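Local coordinates for cerato-platanin-like protein (Moniliophthora perniciosa, PDB 3SUK), which is a secreted double-psi beta-barrel protein of the cerato-platanin family whose molecular role remains to be settled, at residues G48-I53 / N63-S68; I78-I83 / N88-A93; V92-M97 / G103-L108; D98-G103 / G109-Q114. All coordinates share one frame; numbering follows the deposited sequence.

Interaction 1 of 4, residues G48-I53 / N63-S68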
loop_
_atom_site.group_PDB
_atom_site.type_symbol
_atom_site.label_atom_id
_atom_site.label_comp_id
_atom_site.label_asym_id
_atom_site.label_seq_id
_atom_site.Cartn_x
_atom_site.Cartn_y
_atom_site.Cartn_z
ATOM N N GLY A 48 -2.236 -0.200 -0.257
ATOM C CA GLY A 48 -2.221 -1.297 0.682
ATOM C C GLY A 48 -2.341 -0.893 2.133
ATOM O O GLY A 48 -2.468 0.249 2.473
ATOM N N ALA A 49 -2.260 -1.912 2.976
ATOM C CA ALA A 49 -2.229 -1.749 4.413
ATOM C C ALA A 49 -0.766 -1.665 4.876
ATOM O O ALA A 49 0.079 -2.232 4.207
ATOM C CB ALA A 49 -2.933 -2.930 5.079
ATOM N N SER A 50 -0.511 -0.947 5.974
ATOM C CA SER A 50 0.791 -0.886 6.614
ATOM C C SER A 50 0.636 -0.948 8.141
ATOM O O SER A 50 -0.284 -0.436 8.687
ATOM C CB SER A 50 1.521 0.397 6.227
ATOM O OG SER A 50 2.656 0.612 7.013
ATOM N N SER A 51 1.603 -1.564 8.790
ATOM C CA SER A 51 1.701 -1.582 10.253
ATOM C C SER A 51 1.979 -0.206 10.825
ATOM O O SER A 51 1.805 0.023 11.995
ATOM C CB SER A 51 2.733 -2.612 10.728
ATOM O OG SER A 51 3.953 -2.513 10.085
ATOM N N ASP A 52 2.373 0.728 9.968
ATOM C CA ASP A 52 2.531 2.133 10.386
ATOM C C ASP A 52 1.183 2.741 10.774
ATOM O O ASP A 52 1.128 3.684 11.486
ATOM C CB ASP A 52 3.205 3.014 9.318
ATOM C CG ASP A 52 4.688 2.770 9.189
ATOM O OD1 ASP A 52 5.225 1.972 9.919
ATOM O OD2 ASP A 52 5.301 3.421 8.371
ATOM N N ILE A 53 0.128 2.204 10.195
ATOM C CA ILE A 53 -1.211 2.652 10.484
ATOM C C ILE A 53 -1.770 1.739 11.604
ATOM O O ILE A 53 -2.059 0.599 11.390
ATOM C CB ILE A 53 -2.108 2.593 9.204
ATOM C CG1 ILE A 53 -1.696 3.697 8.219
ATOM C CG2 ILE A 53 -3.551 2.740 9.574
ATOM C CD1 ILE A 53 -2.196 3.495 6.796
ATOM N N ASN A 63 0.045 7.814 4.053
ATOM C CA ASN A 63 1.468 7.869 3.853
ATOM C C ASN A 63 1.880 7.236 2.539
ATOM O O ASN A 63 1.358 6.254 2.118
ATOM C CB ASN A 63 2.231 7.215 4.995
ATOM C CG ASN A 63 2.373 8.129 6.221
ATOM O OD1 ASN A 63 1.940 9.243 6.231
ATOM N ND2 ASN A 63 2.922 7.588 7.238
ATOM N N CYS A 64 2.876 7.851 1.945
ATOM C CA CYS A 64 3.408 7.471 0.663
ATOM C C CYS A 64 4.795 6.866 0.857
ATOM O O CYS A 64 5.612 7.461 1.440
ATOM C CB CYS A 64 3.514 8.746 -0.192
ATOM S SG CYS A 64 4.118 8.487 -1.893
ATOM N N TYR A 65 4.988 5.667 0.342
ATOM C CA TYR A 65 6.204 4.915 0.503
ATOM C C TYR A 65 6.785 4.500 -0.835
ATOM O O TYR A 65 6.084 4.025 -1.694
ATOM C CB TYR A 65 5.932 3.651 1.310
ATOM C CG TYR A 65 5.399 3.901 2.684
ATOM C CD1 TYR A 65 4.041 3.994 2.896
ATOM C CD2 TYR A 65 6.249 4.032 3.774
ATOM C CE1 TYR A 65 3.539 4.188 4.142
ATOM C CE2 TYR A 65 5.753 4.259 5.026
ATOM C CZ TYR A 65 4.405 4.367 5.198
ATOM O OH TYR A 65 3.899 4.594 6.440
ATOM N N THR A 66 8.084 4.641 -0.964
ATOM C CA THR A 66 8.807 4.083 -2.085
ATOM C C THR A 66 9.301 2.747 -1.589
ATOM O O THR A 66 10.062 2.668 -0.654
ATOM C CB THR A 66 9.986 4.957 -2.512
ATOM O OG1 THR A 66 9.480 6.186 -3.018
ATOM C CG2 THR A 66 10.764 4.287 -3.598
ATOM N N ILE A 67 8.809 1.700 -2.234
ATOM C CA ILE A 67 9.068 0.309 -1.853
ATOM C C ILE A 67 9.920 -0.311 -2.946
ATOM O O ILE A 67 9.602 -0.224 -4.072
ATOM C CB ILE A 67 7.755 -0.492 -1.669
ATOM C CG1 ILE A 67 6.842 0.160 -0.600
ATOM C CG2 ILE A 67 8.048 -1.926 -1.233
ATOM C CD1 ILE A 67 5.524 -0.427 -0.501
ATOM N N SER A 68 11.016 -0.942 -2.544
ATOM C CA SER A 68 12.024 -1.537 -3.419
ATOM C C SER A 68 12.262 -3.016 -3.126
ATOM O O SER A 68 12.211 -3.440 -2.019
ATOM C CB SER A 68 13.363 -0.833 -3.234
ATOM O OG SER A 68 13.207 0.511 -3.548
#
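The phenol oxygen of Tyr-65 gives its hydrogen to the carboxylate of Asp-52: OH lies 2.7 Å from OD2 and reaches that oxygen on its anti lone pair, the one turned away from OD1. OD2 sits at the edge of the ring, near its plane, while the carboxylate as a whole is rotated 53° from the ring. A long, flat residue that ends in a hydroxyl suits this place, because the ring can stay among buried neighbours while OH reaches the exposed acid of the turn.

The same phenol oxygen also accepts a hydrogen bond. Asn-63 ND2 points at Tyr-65 OH over 3.2 Å, with the oxygen almost in the amide plane, and the other end of that amide, OD1, is taken by Arg-120. In this double-psi beta-barrel fold the contact joins strand 64-71 to the turn that follows strand 47-50. A phenylalanine in place of the tyrosine would probably leave both Asp-52 OD2 and Asn-63 ND2 without this partner.

Behind the acid, a type I turn from Ser-50 to Ile-53 sets its position. Ser-50 OG, its chi1 of 169° swinging it away from its own backbone N, accepts from Asp-52 N at 3.0 Å in an ST turn, and Ile-53 N bonds back to Ser-50 O. Behind the ring, Phe-90 meets Tyr-65 edge-to-face and Ala-82 packs against it.

Interaction 2 of 4, residues I78-I83 / N88-A93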
loop_
_atom_site.group_PDB
_atom_site.type_symbol
_atom_site.label_atom_id
_atom_site.label_comp_id
_atom_site.label_asym_id
_atom_site.label_seq_id
_atom_site.Cartn_x
_atom_site.Cartn_y
_atom_site.Cartn_z
ATOM N N ILE A 78 8.284 0.911 -6.553
ATOM C CA ILE A 78 7.008 1.570 -6.763
ATOM C C ILE A 78 6.746 2.529 -5.615
ATOM O O ILE A 78 7.295 2.383 -4.557
ATOM C CB ILE A 78 5.813 0.572 -6.871
ATOM C CG1 ILE A 78 5.665 -0.210 -5.557
ATOM C CG2 ILE A 78 5.985 -0.344 -8.056
ATOM C CD1 ILE A 78 4.389 -1.068 -5.481
ATOM N N ASN A 79 5.910 3.503 -5.903
ATOM C CA ASN A 79 5.350 4.365 -4.907
ATOM C C ASN A 79 3.915 3.949 -4.565
ATOM O O ASN A 79 3.130 3.672 -5.409
ATOM C CB ASN A 79 5.374 5.817 -5.387
ATOM C CG ASN A 79 6.791 6.324 -5.698
ATOM O OD1 ASN A 79 7.745 5.929 -5.124
ATOM N ND2 ASN A 79 6.869 7.144 -6.682
ATOM N N LEU A 80 3.648 3.860 -3.278
ATOM C CA LEU A 80 2.458 3.215 -2.778
ATOM C C LEU A 80 1.834 4.010 -1.648
ATOM O O LEU A 80 2.515 4.497 -0.809
ATOM C CB LEU A 80 2.821 1.797 -2.304
ATOM C CG LEU A 80 1.612 0.993 -1.771
ATOM C CD1 LEU A 80 1.621 -0.440 -2.321
ATOM C CD2 LEU A 80 1.633 0.930 -0.223
ATOM N N VAL A 81 0.509 4.078 -1.616
ATOM C CA VAL A 81 -0.205 4.771 -0.538
ATOM C C VAL A 81 -0.766 3.766 0.442
ATOM O O VAL A 81 -1.434 2.878 0.075
ATOM C CB VAL A 81 -1.377 5.663 -1.084
ATOM C CG1 VAL A 81 -2.176 6.324 0.075
ATOM C CG2 VAL A 81 -0.795 6.764 -2.031
ATOM N N ALA A 82 -0.501 4.019 1.699
ATOM C CA ALA A 82 -1.057 3.207 2.771
ATOM C C ALA A 82 -2.394 3.759 3.243
ATOM O O ALA A 82 -2.497 4.880 3.550
ATOM C CB ALA A 82 -0.035 3.092 3.908
ATOM N N ILE A 83 -3.383 2.890 3.211
ATOM C CA ILE A 83 -4.763 3.249 3.544
ATOM C C ILE A 83 -5.453 2.421 4.645
ATOM O O ILE A 83 -6.623 2.567 4.862
ATOM C CB ILE A 83 -5.626 3.179 2.253
ATOM C CG1 ILE A 83 -5.806 1.734 1.755
ATOM C CG2 ILE A 83 -5.013 4.083 1.166
ATOM C CD1 ILE A 83 -6.849 1.557 0.678
ATOM N N ASN A 88 1.783 -6.509 10.256
ATOM C CA ASN A 88 3.235 -6.644 10.121
ATOM C C ASN A 88 3.743 -6.205 8.735
ATOM O O ASN A 88 3.667 -6.964 7.824
ATOM C CB ASN A 88 3.578 -8.131 10.392
ATOM C CG ASN A 88 5.005 -8.477 10.200
ATOM O OD1 ASN A 88 5.863 -7.698 10.357
ATOM N ND2 ASN A 88 5.233 -9.733 9.945
ATOM N N GLY A 89 4.336 -5.041 8.641
ATOM C CA GLY A 89 4.721 -4.483 7.350
ATOM C C GLY A 89 3.556 -4.146 6.417
ATOM O O GLY A 89 2.600 -3.575 6.856
ATOM N N PHE A 90 3.670 -4.546 5.164
ATOM C CA PHE A 90 2.675 -4.162 4.156
ATOM C C PHE A 90 1.832 -5.335 3.672
ATOM O O PHE A 90 2.336 -6.394 3.397
ATOM C CB PHE A 90 3.340 -3.572 2.882
ATOM C CG PHE A 90 4.057 -2.269 3.078
ATOM C CD1 PHE A 90 3.353 -1.102 3.093
ATOM C CD2 PHE A 90 5.448 -2.212 3.129
ATOM C CE1 PHE A 90 3.994 0.077 3.249
ATOM C CE2 PHE A 90 6.091 -1.007 3.295
ATOM C CZ PHE A 90 5.331 0.130 3.322
ATOM N N ASN A 91 0.542 -5.095 3.538
ATOM C CA ASN A 91 -0.319 -5.958 2.756
ATOM C C ASN A 91 -0.858 -5.143 1.568
ATOM O O ASN A 91 -1.640 -4.292 1.729
ATOM C CB ASN A 91 -1.532 -6.450 3.557
ATOM C CG ASN A 91 -1.193 -7.020 4.919
ATOM O OD1 ASN A 91 -0.151 -7.540 5.174
ATOM N ND2 ASN A 91 -2.139 -6.899 5.790
ATOM N N VAL A 92 -0.414 -5.500 0.376
ATOM C CA VAL A 92 -0.682 -4.695 -0.817
ATOM C C VAL A 92 -1.530 -5.395 -1.865
ATOM O O VAL A 92 -1.706 -6.546 -1.829
ATOM C CB VAL A 92 0.647 -4.153 -1.468
ATOM C CG1 VAL A 92 1.480 -3.407 -0.385
ATOM C CG2 VAL A 92 1.443 -5.276 -2.170
ATOM N N ALA A 93 -2.033 -4.631 -2.822
ATOM C CA ALA A 93 -2.786 -5.256 -3.910
ATOM C C ALA A 93 -1.851 -6.244 -4.611
ATOM O O ALA A 93 -0.698 -5.999 -4.771
ATOM C CB ALA A 93 -3.280 -4.188 -4.886
#
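Phe-90 and Val-92 both turn their side chains toward Leu-80, which answers them with a different methyl for each. Just before them, Gly-89 carries the chain into strand 90-92 with a positive phi of 65°, a conformation that costs a residue without a CB little, and its N is hydrogen-bonded to Ser-51 OG.

At Phe-90 the ring comes to 4.3 Å of Leu-80, CD1 to CD2, the leucine methyl approaching the ring obliquely. This is a looser touch than the next one, and the ring has other apolar company, Ile-67, Val-4 and Leu-6 packing on it. A broad aromatic side chain can serve all these neighbours at once.

Asn-91 faces the other way, as alternation along a strand requires, and its side chain packs on Ala-49 and Ala-86. Val-92 returns to the interior and makes the closest approach, its CG1 lying 3.5 Å from Leu-80 CD1. With chi1 at -53°, CG1 is anti to the carbonyl carbon and projects at the leucine, whose CD1 also lies 3.9 Å from Val-92 CB. A compact branched residue brings a methyl to the leucine from so short a stem, while the forked end of Leu-80 spans both partners. Ala-93 then takes the N-cap position of helix 94-101.

Strands 74-83 and 90-92 are not neighbours in the sheet, since strand 47-50 runs between them; their side chains meet across the hydrophobic interior, as expected within a double-psi beta-barrel.

Interaction 3 of 4, residues V92-M97 / G103-L108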
loop_
_atom_site.group_PDB
_atom_site.type_symbol
_atom_site.label_atom_id
_atom_site.label_comp_id
_atom_site.label_asym_id
_atom_site.label_seq_id
_atom_site.Cartn_x
_atom_site.Cartn_y
_atom_site.Cartn_z
ATOM N N VAL A 92 -0.414 -5.500 0.376
ATOM C CA VAL A 92 -0.682 -4.695 -0.817
ATOM C C VAL A 92 -1.530 -5.395 -1.865
ATOM O O VAL A 92 -1.706 -6.546 -1.829
ATOM C CB VAL A 92 0.647 -4.153 -1.468
ATOM C CG1 VAL A 92 1.480 -3.407 -0.385
ATOM C CG2 VAL A 92 1.443 -5.276 -2.170
ATOM N N ALA A 93 -2.033 -4.631 -2.822
ATOM C CA ALA A 93 -2.786 -5.256 -3.910
ATOM C C ALA A 93 -1.851 -6.244 -4.611
ATOM O O ALA A 93 -0.698 -5.999 -4.771
ATOM C CB ALA A 93 -3.280 -4.188 -4.886
ATOM N N GLN A 94 -2.402 -7.353 -5.060
ATOM C CA GLN A 94 -1.579 -8.307 -5.763
ATOM C C GLN A 94 -0.926 -7.598 -6.965
ATOM O O GLN A 94 0.220 -7.827 -7.260
ATOM C CB GLN A 94 -2.436 -9.488 -6.263
ATOM C CG GLN A 94 -1.573 -10.573 -6.907
ATOM C CD GLN A 94 -2.427 -11.628 -7.589
ATOM O OE1 GLN A 94 -3.390 -12.073 -7.048
ATOM N NE2 GLN A 94 -2.002 -12.051 -8.775
ATOM N N ALA A 95 -1.643 -6.736 -7.637
ATOM C CA ALA A 95 -1.096 -6.111 -8.824
ATOM C C ALA A 95 0.180 -5.323 -8.496
ATOM O O ALA A 95 1.137 -5.346 -9.268
ATOM C CB ALA A 95 -2.122 -5.241 -9.459
ATOM N N ALA A 96 0.185 -4.670 -7.351
ATOM C CA ALA A 96 1.343 -3.959 -6.877
ATOM C C ALA A 96 2.510 -4.873 -6.567
ATOM O O ALA A 96 3.602 -4.567 -6.921
ATOM C CB ALA A 96 1.007 -3.122 -5.670
ATOM N N MET A 97 2.272 -5.973 -5.882
ATOM C CA MET A 97 3.301 -6.951 -5.609
ATOM C C MET A 97 3.800 -7.561 -6.915
ATOM O O MET A 97 4.957 -7.832 -7.040
ATOM C CB MET A 97 2.846 -8.018 -4.623
ATOM C CG MET A 97 3.963 -8.890 -4.179
ATOM S SD MET A 97 3.435 -10.038 -2.880
ATOM C CE MET A 97 4.950 -10.912 -2.516
ATOM N N GLY A 103 5.937 -9.915 -11.788
ATOM C CA GLY A 103 4.896 -10.913 -11.947
ATOM C C GLY A 103 5.031 -12.177 -11.158
ATOM O O GLY A 103 4.617 -13.209 -11.642
ATOM N N ASN A 104 5.641 -12.107 -9.976
ATOM C CA ASN A 104 5.880 -13.227 -9.112
ATOM C C ASN A 104 5.209 -13.177 -7.728
ATOM O O ASN A 104 5.644 -13.776 -6.805
ATOM C CB ASN A 104 7.394 -13.465 -9.004
ATOM C CG ASN A 104 7.983 -14.018 -10.290
ATOM O OD1 ASN A 104 7.978 -15.210 -10.509
ATOM N ND2 ASN A 104 8.501 -13.148 -11.094
ATOM N N ALA A 105 4.127 -12.405 -7.636
ATOM C CA ALA A 105 3.490 -12.197 -6.343
ATOM C C ALA A 105 2.939 -13.449 -5.711
ATOM O O ALA A 105 3.213 -13.751 -4.596
ATOM C CB ALA A 105 2.359 -11.177 -6.498
ATOM N N VAL A 106 2.152 -14.185 -6.497
ATOM C CA VAL A 106 1.606 -15.446 -6.026
ATOM C C VAL A 106 2.691 -16.492 -5.785
ATOM O O VAL A 106 2.694 -17.165 -4.812
ATOM C CB VAL A 106 0.526 -15.969 -6.983
ATOM C CG1 VAL A 106 0.005 -17.280 -6.483
ATOM C CG2 VAL A 106 -0.627 -14.959 -7.113
ATOM N N ALA A 107 3.650 -16.529 -6.697
ATOM C CA ALA A 107 4.758 -17.485 -6.596
ATOM C C ALA A 107 5.608 -17.256 -5.334
ATOM O O ALA A 107 6.074 -18.181 -4.733
ATOM C CB ALA A 107 5.603 -17.423 -7.807
ATOM N N LEU A 108 5.865 -15.998 -5.018
ATOM C CA LEU A 108 6.585 -15.658 -3.779
ATOM C C LEU A 108 5.808 -15.675 -2.445
ATOM O O LEU A 108 6.234 -16.131 -1.459
ATOM C CB LEU A 108 7.331 -14.352 -3.993
ATOM C CG LEU A 108 8.442 -14.511 -5.022
ATOM C CD1 LEU A 108 8.930 -13.151 -5.413
ATOM C CD2 LEU A 108 9.594 -15.371 -4.497
#
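Met-97 lies alongside Ala-105 and supplies most of the apolar contact between helix 94-101 and the short helix 105-108. Its CG is 3.6 Å from Ala-105 CB, and CB and SD also lie close to the same methyl. The chain is fully extended, CG anti to the backbone N (chi1 -171°), which carries SD past the alanine and brings CE to 4.4 Å from Leu-108 CB. An unbranched, flexible thioether suits this run, and alanine suits the facing position because its small methyl lets the backbones draw together, the CA atoms of Met-97 and Ala-105 being 5.3 Å apart.

The two helices belong to the segment that links strand 90-92 to strand 110-118 of the double-psi beta-barrel, and Met-97 also packs on Leu-6 and Phe-8 of strand 4-8. An alanine in place of the methionine would probably open a gap beside Ala-105 and Leu-108 and strip cover from those two barrel residues.

The polar side chain of Gln-94 contributes by van der Waals contact at the more open margin. Its CG is 4.0 Å from Ala-105 CB, and the amide end crosses Val-106, with NE2 3.6 Å from CG2. Hydrogen bonds hold that amide from both ends, OE1 to Asn-10 ND2 and NE2 to Asp-98 OD2, which limits how it can turn against the valine. At the start of the short helix, Asp-98 OD1 accepts a hydrogen bond from Ala-105 N.

Interaction 4 of 4, residues D98-G103 / G109-Q114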
loop_
_atom_site.group_PDB
_atom_site.type_symbol
_atom_site.label_atom_id
_atom_site.label_comp_id
_atom_site.label_asym_id
_atom_site.label_seq_id
_atom_site.Cartn_x
_atom_site.Cartn_y
_atom_site.Cartn_z
ATOM N N ASP A 98 2.903 -7.777 -7.868
ATOM C CA ASP A 98 3.366 -8.293 -9.140
ATOM C C ASP A 98 4.308 -7.310 -9.852
ATOM O O ASP A 98 5.284 -7.716 -10.403
ATOM C CB ASP A 98 2.181 -8.693 -10.023
ATOM C CG ASP A 98 1.679 -10.100 -9.739
ATOM O OD1 ASP A 98 2.475 -10.980 -9.512
ATOM O OD2 ASP A 98 0.447 -10.278 -9.758
ATOM N N GLU A 99 4.009 -6.041 -9.797
ATOM C CA GLU A 99 4.874 -5.036 -10.411
ATOM C C GLU A 99 6.251 -5.004 -9.716
ATOM O O GLU A 99 7.267 -4.908 -10.346
ATOM C CB GLU A 99 4.203 -3.677 -10.399
ATOM C CG GLU A 99 3.067 -3.554 -11.382
ATOM C CD GLU A 99 2.349 -2.241 -11.214
ATOM O OE1 GLU A 99 3.014 -1.216 -11.392
ATOM O OE2 GLU A 99 1.118 -2.247 -10.981
ATOM N N LEU A 100 6.246 -5.145 -8.408
ATOM C CA LEU A 100 7.428 -5.142 -7.580
ATOM C C LEU A 100 8.315 -6.305 -7.864
ATOM O O LEU A 100 9.469 -6.235 -7.614
ATOM C CB LEU A 100 7.030 -5.107 -6.115
ATOM C CG LEU A 100 8.035 -4.668 -5.095
ATOM C CD1 LEU A 100 8.600 -3.271 -5.405
ATOM C CD2 LEU A 100 7.366 -4.622 -3.766
ATOM N N THR A 101 7.741 -7.412 -8.318
ATOM C CA THR A 101 8.423 -8.683 -8.432
ATOM C C THR A 101 8.465 -9.263 -9.867
ATOM O O THR A 101 8.803 -10.377 -10.013
ATOM C CB THR A 101 7.779 -9.768 -7.511
ATOM O OG1 THR A 101 6.424 -9.979 -7.918
ATOM C CG2 THR A 101 7.786 -9.380 -6.087
ATOM N N ASN A 102 8.174 -8.449 -10.869
ATOM C CA ASN A 102 8.081 -8.867 -12.262
ATOM C C ASN A 102 7.084 -10.007 -12.464
ATOM O O ASN A 102 7.338 -10.888 -13.181
ATOM C CB ASN A 102 9.473 -9.236 -12.852
ATOM C CG ASN A 102 9.477 -9.326 -14.360
ATOM O OD1 ASN A 102 8.927 -8.509 -15.038
ATOM N ND2 ASN A 102 10.167 -10.302 -14.861
ATOM N N GLY A 103 5.937 -9.915 -11.788
ATOM C CA GLY A 103 4.896 -10.913 -11.947
ATOM C C GLY A 103 5.031 -12.177 -11.158
ATOM O O GLY A 103 4.617 -13.209 -11.642
ATOM N N GLY A 109 4.616 -15.144 -2.510
ATOM C CA GLY A 109 3.730 -15.013 -1.368
ATOM C C GLY A 109 4.040 -13.934 -0.349
ATOM O O GLY A 109 3.284 -13.009 -0.225
ATOM N N THR A 110 5.165 -14.071 0.347
ATOM C CA THR A 110 5.702 -13.097 1.300
ATOM C C THR A 110 7.183 -12.794 1.006
ATOM O O THR A 110 7.949 -13.691 0.828
ATOM C CB THR A 110 5.546 -13.642 2.703
ATOM O OG1 THR A 110 4.181 -13.937 2.924
ATOM C CG2 THR A 110 5.942 -12.625 3.726
ATOM N N ILE A 111 7.549 -11.532 0.970
ATOM C CA ILE A 111 8.902 -11.092 0.685
ATOM C C ILE A 111 9.370 -10.034 1.690
ATOM O O ILE A 111 8.586 -9.473 2.434
ATOM C CB ILE A 111 9.043 -10.565 -0.750
ATOM C CG1 ILE A 111 8.230 -9.270 -0.897
ATOM C CG2 ILE A 111 8.726 -11.667 -1.776
ATOM C CD1 ILE A 111 8.313 -8.600 -2.224
ATOM N N ASP A 112 10.667 -9.809 1.731
ATOM C CA ASP A 112 11.250 -8.725 2.505
ATOM C C ASP A 112 11.589 -7.588 1.549
ATOM O O ASP A 112 12.241 -7.799 0.598
ATOM C CB ASP A 112 12.520 -9.193 3.209
ATOM C CG ASP A 112 12.232 -10.116 4.301
ATOM O OD1 ASP A 112 11.203 -10.008 4.890
ATOM O OD2 ASP A 112 13.071 -10.954 4.565
ATOM N N VAL A 113 11.101 -6.403 1.841
ATOM C CA VAL A 113 11.351 -5.257 0.983
ATOM C C VAL A 113 12.055 -4.146 1.729
ATOM O O VAL A 113 12.147 -4.186 2.895
ATOM C CB VAL A 113 10.050 -4.709 0.350
ATOM C CG1 VAL A 113 9.376 -5.801 -0.466
ATOM C CG2 VAL A 113 9.061 -4.137 1.432
ATOM N N GLN A 114 12.619 -3.224 0.985
ATOM C CA GLN A 114 13.095 -1.989 1.535
ATOM C C GLN A 114 12.004 -0.921 1.330
ATOM O O GLN A 114 11.381 -0.854 0.314
ATOM C CB GLN A 114 14.411 -1.571 0.878
ATOM C CG GLN A 114 15.585 -2.419 1.274
ATOM C CD GLN A 114 15.963 -2.268 2.716
ATOM O OE1 GLN A 114 16.078 -1.186 3.217
ATOM N NE2 GLN A 114 16.163 -3.376 3.384
#
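Apolar packing joins Leu-100 and Thr-101, near the end of helix 94-101, to Ile-111 and Val-113 on strand 110-118. Leu-100 CD2 touches both strand residues, lying 4.0 Å from Val-113 CG1 and 4.4 Å from Ile-111 CD1. Thr-101 adds its methyl, CG2 standing 4.0 Å from the same CD1. The threonine suits this place by having two unlike branches: with chi1 at 62°, CG2 sits anti to the carbonyl carbon and faces the isoleucine, while OG1 hydrogen-bonds to the backbone O of Met-97. Ile-111 and Val-113, two apart on the strand, both point toward the helix, and their branched side chains suit the extended backbone.

Backbone hydrogen bonds finish the helix. Asp-98 O accepts from Thr-101 N at 3.2 Å and from Gly-103 N at 2.7 Å, the two donors reaching it from opposite faces of its plane. Asn-102 has positive phi in a Schellman motif, and Gly-103, also at positive phi, leaves clear the space where a CB would press on the preceding carbonyl.

Strand 110-118 runs between strands 4-8 and 64-71 in the double-psi beta-barrel; Val-113 packs on Val-4 and Leu-6, whereas Leu-100 rests on Ile-67 and Phe-69.

How the interactions relate
Interactions 1 and 2 lie close together in the barrel, their centres about 4 Å apart; Ala-49 N is 2.8 Å from Asn-91 O, a probable backbone hydrogen bond between strands 47-50 and 90-92. Interactions 3 and 4, about 6 Å apart between centres, share Gly-103 and helix 94-101, and their segments alternate along the chain. Interaction 2 leads into interaction 3 through the shared Val-92 and Ala-93, though their centres are about 12 Å apart. Interaction 4 returns to the sheet beside interaction 1: Ser-68 N is 2.9 Å from Gln-114 O, another probable hydrogen bond, and Ile-67 CG2 packs 3.6 Å from Val-113 CG2.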